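Excinuclease ABC, subunit A. (Deinococcus radiodurans, PDB 2VF7) binds DNA, ATP and zinc as an ABC-type ATPase of the UvrA family and probably takes part in recognising damage for DNA excision repair. Local coordinates at residues V181-Q186 / R260-T265. The protein carries 1 engineered substitution. Numbering follows the deposited sequence.
Sequences VAAWPQ and RHVLHT
Pro-185 lies flat against the imidazole of His-261 in a CH-pi contact that joins a loop carrying a type I beta turn, Val-181 to Trp-184, to helix 258-268 of the UvrA DNA-binding domain. Pro-185 CD stands over the middle of one ring face, 3.8 Å from the centroid and 12° off the ring normal, while Pro-185 CG reaches past the rim to within 3.2 Å of His-261 NE2. The CB of His-261 points at the loop, and CG anti to the backbone N (chi1 174°) sets the ring between Pro-185 and Thr-265; its ND1 makes a weak, strongly bent hydrogen bond (3.1 Å, 123° at the hydrogen) to Ala-183 O. Were the imidazole replaced by the methyl group of an alanine, the CD-CG side of Pro-185 would probably lose its aromatic partner and Ala-183 O its weak bond. One residue further along the helix, Val-262 CG2 packs on Ala-183 CB at 3.6 Å, and Met-168 of helix 165-168 touches both side chains. The indole of Trp-184 meets the helix segment with its edge, CD1 lying 4.2 Å from His-261 CB; its NE1 is bonded to Ser-256 O, while Arg-277 NH2 is hydrogen-bonded to Trp-184 O. On the imidazole face opposite Pro-185, Thr-265 OG1 sits toward the rim and donates a 2.6 Å hydrogen bond to His-261 O, a carbonyl that also accepts from Thr-265 N.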
loop_
_atom_site.group_PDB
_atom_site.type_symbol
_atom_site.label_atom_id
_atom_site.label_comp_id
_atom_site.label_asym_id
_atom_site.label_seq_id
_atom_site.Cartn_x
_atom_site.Cartn_y
_atom_site.Cartn_z
ATOM N N VAL A 181 -41.029 -10.811 -3.302
ATOM C CA VAL A 181 -39.698 -11.266 -3.717
ATOM C C VAL A 181 -38.621 -10.896 -2.675
ATOM O O VAL A 181 -37.959 -9.836 -2.735
ATOM C CB VAL A 181 -39.391 -11.006 -5.240
ATOM C CG1 VAL A 181 -40.084 -9.746 -5.764
ATOM C CG2 VAL A 181 -37.906 -11.068 -5.551
ATOM N N ALA A 182 -38.493 -11.799 -1.709
ATOM C CA ALA A 182 -37.655 -11.652 -0.523
ATOM C C ALA A 182 -36.162 -11.584 -0.825
ATOM O O ALA A 182 -35.383 -10.991 -0.050
ATOM C CB ALA A 182 -37.943 -12.779 0.460
ATOM N N ALA A 183 -35.775 -12.187 -1.944
ATOM C CA ALA A 183 -34.388 -12.174 -2.417
ATOM C C ALA A 183 -33.886 -10.763 -2.792
ATOM O O ALA A 183 -32.678 -10.528 -2.948
ATOM C CB ALA A 183 -34.254 -13.119 -3.590
ATOM N N TRP A 184 -34.804 -9.819 -2.953
ATOM C CA TRP A 184 -34.388 -8.428 -3.155
ATOM C C TRP A 184 -33.865 -7.794 -1.845
ATOM O O TRP A 184 -34.208 -8.253 -0.754
ATOM C CB TRP A 184 -35.520 -7.607 -3.779
ATOM C CG TRP A 184 -35.440 -7.559 -5.256
ATOM C CD1 TRP A 184 -34.317 -7.755 -6.028
ATOM C CD2 TRP A 184 -36.501 -7.255 -6.168
ATOM N NE1 TRP A 184 -34.622 -7.608 -7.351
ATOM C CE2 TRP A 184 -35.957 -7.316 -7.474
ATOM C CE3 TRP A 184 -37.864 -6.948 -6.015
ATOM C CZ2 TRP A 184 -36.728 -7.081 -8.619
ATOM C CZ3 TRP A 184 -38.625 -6.710 -7.149
ATOM C CH2 TRP A 184 -38.057 -6.786 -8.436
ATOM N N PRO A 185 -33.042 -6.737 -1.948
ATOM C CA PRO A 185 -32.398 -6.195 -0.754
ATOM C C PRO A 185 -33.381 -5.698 0.290
ATOM O O PRO A 185 -34.522 -5.368 -0.031
ATOM C CB PRO A 185 -31.578 -5.018 -1.294
ATOM C CG PRO A 185 -31.439 -5.265 -2.735
ATOM C CD PRO A 185 -32.659 -5.984 -3.161
ATOM N N GLN A 186 -32.936 -5.655 1.538
ATOM C CA GLN A 186 -33.736 -5.096 2.615
ATOM C C GLN A 186 -33.737 -3.591 2.457
ATOM O O GLN A 186 -33.011 -3.048 1.614
ATOM C CB GLN A 186 -33.177 -5.498 3.981
ATOM C CG GLN A 186 -33.271 -7.012 4.277
ATOM C CD GLN A 186 -32.605 -7.398 5.588
ATOM O OE1 GLN A 186 -31.406 -7.164 5.792
ATOM N NE2 GLN A 186 -33.377 -8.012 6.482
ATOM N N ARG A 260 -30.129 -11.755 -10.802
ATOM C CA ARG A 260 -29.003 -10.837 -10.952
ATOM C C ARG A 260 -28.497 -10.314 -9.597
ATOM O O ARG A 260 -27.293 -10.378 -9.286
ATOM C CB ARG A 260 -29.429 -9.681 -11.849
ATOM C CG ARG A 260 -28.390 -8.579 -12.067
ATOM C CD ARG A 260 -28.504 -8.026 -13.474
ATOM N NE ARG A 260 -27.182 -8.131 -14.066
ATOM C CZ ARG A 260 -26.912 -8.309 -15.351
ATOM N NH1 ARG A 260 -27.868 -8.415 -16.263
ATOM N NH2 ARG A 260 -25.649 -8.381 -15.713
ATOM N N HIS A 261 -29.416 -9.804 -8.785
ATOM C CA HIS A 261 -29.061 -9.297 -7.474
ATOM C C HIS A 261 -28.460 -10.348 -6.572
ATOM O O HIS A 261 -27.519 -10.064 -5.843
ATOM C CB HIS A 261 -30.267 -8.709 -6.748
ATOM C CG HIS A 261 -29.945 -8.311 -5.344
ATOM N ND1 HIS A 261 -30.220 -9.121 -4.261
ATOM C CD2 HIS A 261 -29.282 -7.230 -4.856
ATOM C CE1 HIS A 261 -29.769 -8.538 -3.165
ATOM N NE2 HIS A 261 -29.202 -7.390 -3.496
ATOM N N VAL A 262 -29.046 -11.543 -6.565
ATOM C CA VAL A 262 -28.620 -12.583 -5.630
ATOM C C VAL A 262 -27.202 -13.046 -5.963
ATOM O O VAL A 262 -26.371 -13.188 -5.073
ATOM C CB VAL A 262 -29.622 -13.798 -5.576
ATOM C CG1 VAL A 262 -28.989 -15.011 -4.909
ATOM C CG2 VAL A 262 -30.913 -13.424 -4.865
ATOM N N LEU A 263 -26.940 -13.274 -7.241
ATOM C CA LEU A 263 -25.661 -13.825 -7.674
ATOM C C LEU A 263 -24.539 -12.772 -7.689
ATOM O O LEU A 263 -23.378 -13.100 -7.429
ATOM C CB LEU A 263 -25.788 -14.503 -9.045
ATOM C CG LEU A 263 -26.760 -15.667 -9.291
ATOM C CD1 LEU A 263 -26.483 -16.243 -10.666
ATOM C CD2 LEU A 263 -26.676 -16.775 -8.236
ATOM N N HIS A 264 -24.875 -11.525 -8.010
ATOM C CA HIS A 264 -23.900 -10.445 -7.937
ATOM C C HIS A 264 -23.544 -10.191 -6.479
ATOM O O HIS A 264 -22.384 -9.965 -6.157
ATOM C CB HIS A 264 -24.415 -9.143 -8.584
ATOM C CG HIS A 264 -23.385 -8.048 -8.657
ATOM N ND1 HIS A 264 -22.940 -7.361 -7.542
ATOM C CD2 HIS A 264 -22.716 -7.524 -9.713
ATOM C CE1 HIS A 264 -22.036 -6.467 -7.911
ATOM N NE2 HIS A 264 -21.885 -6.543 -9.223
ATOM N N THR A 265 -24.539 -10.211 -5.599
ATOM C CA THR A 265 -24.265 -9.997 -4.191
ATOM C C THR A 265 -23.390 -11.123 -3.643
ATOM O O THR A 265 -22.430 -10.865 -2.924
ATOM C CB THR A 265 -25.549 -9.816 -3.366
ATOM O OG1 THR A 265 -26.352 -8.793 -3.963
ATOM C CG2 THR A 265 -25.219 -9.389 -1.940
#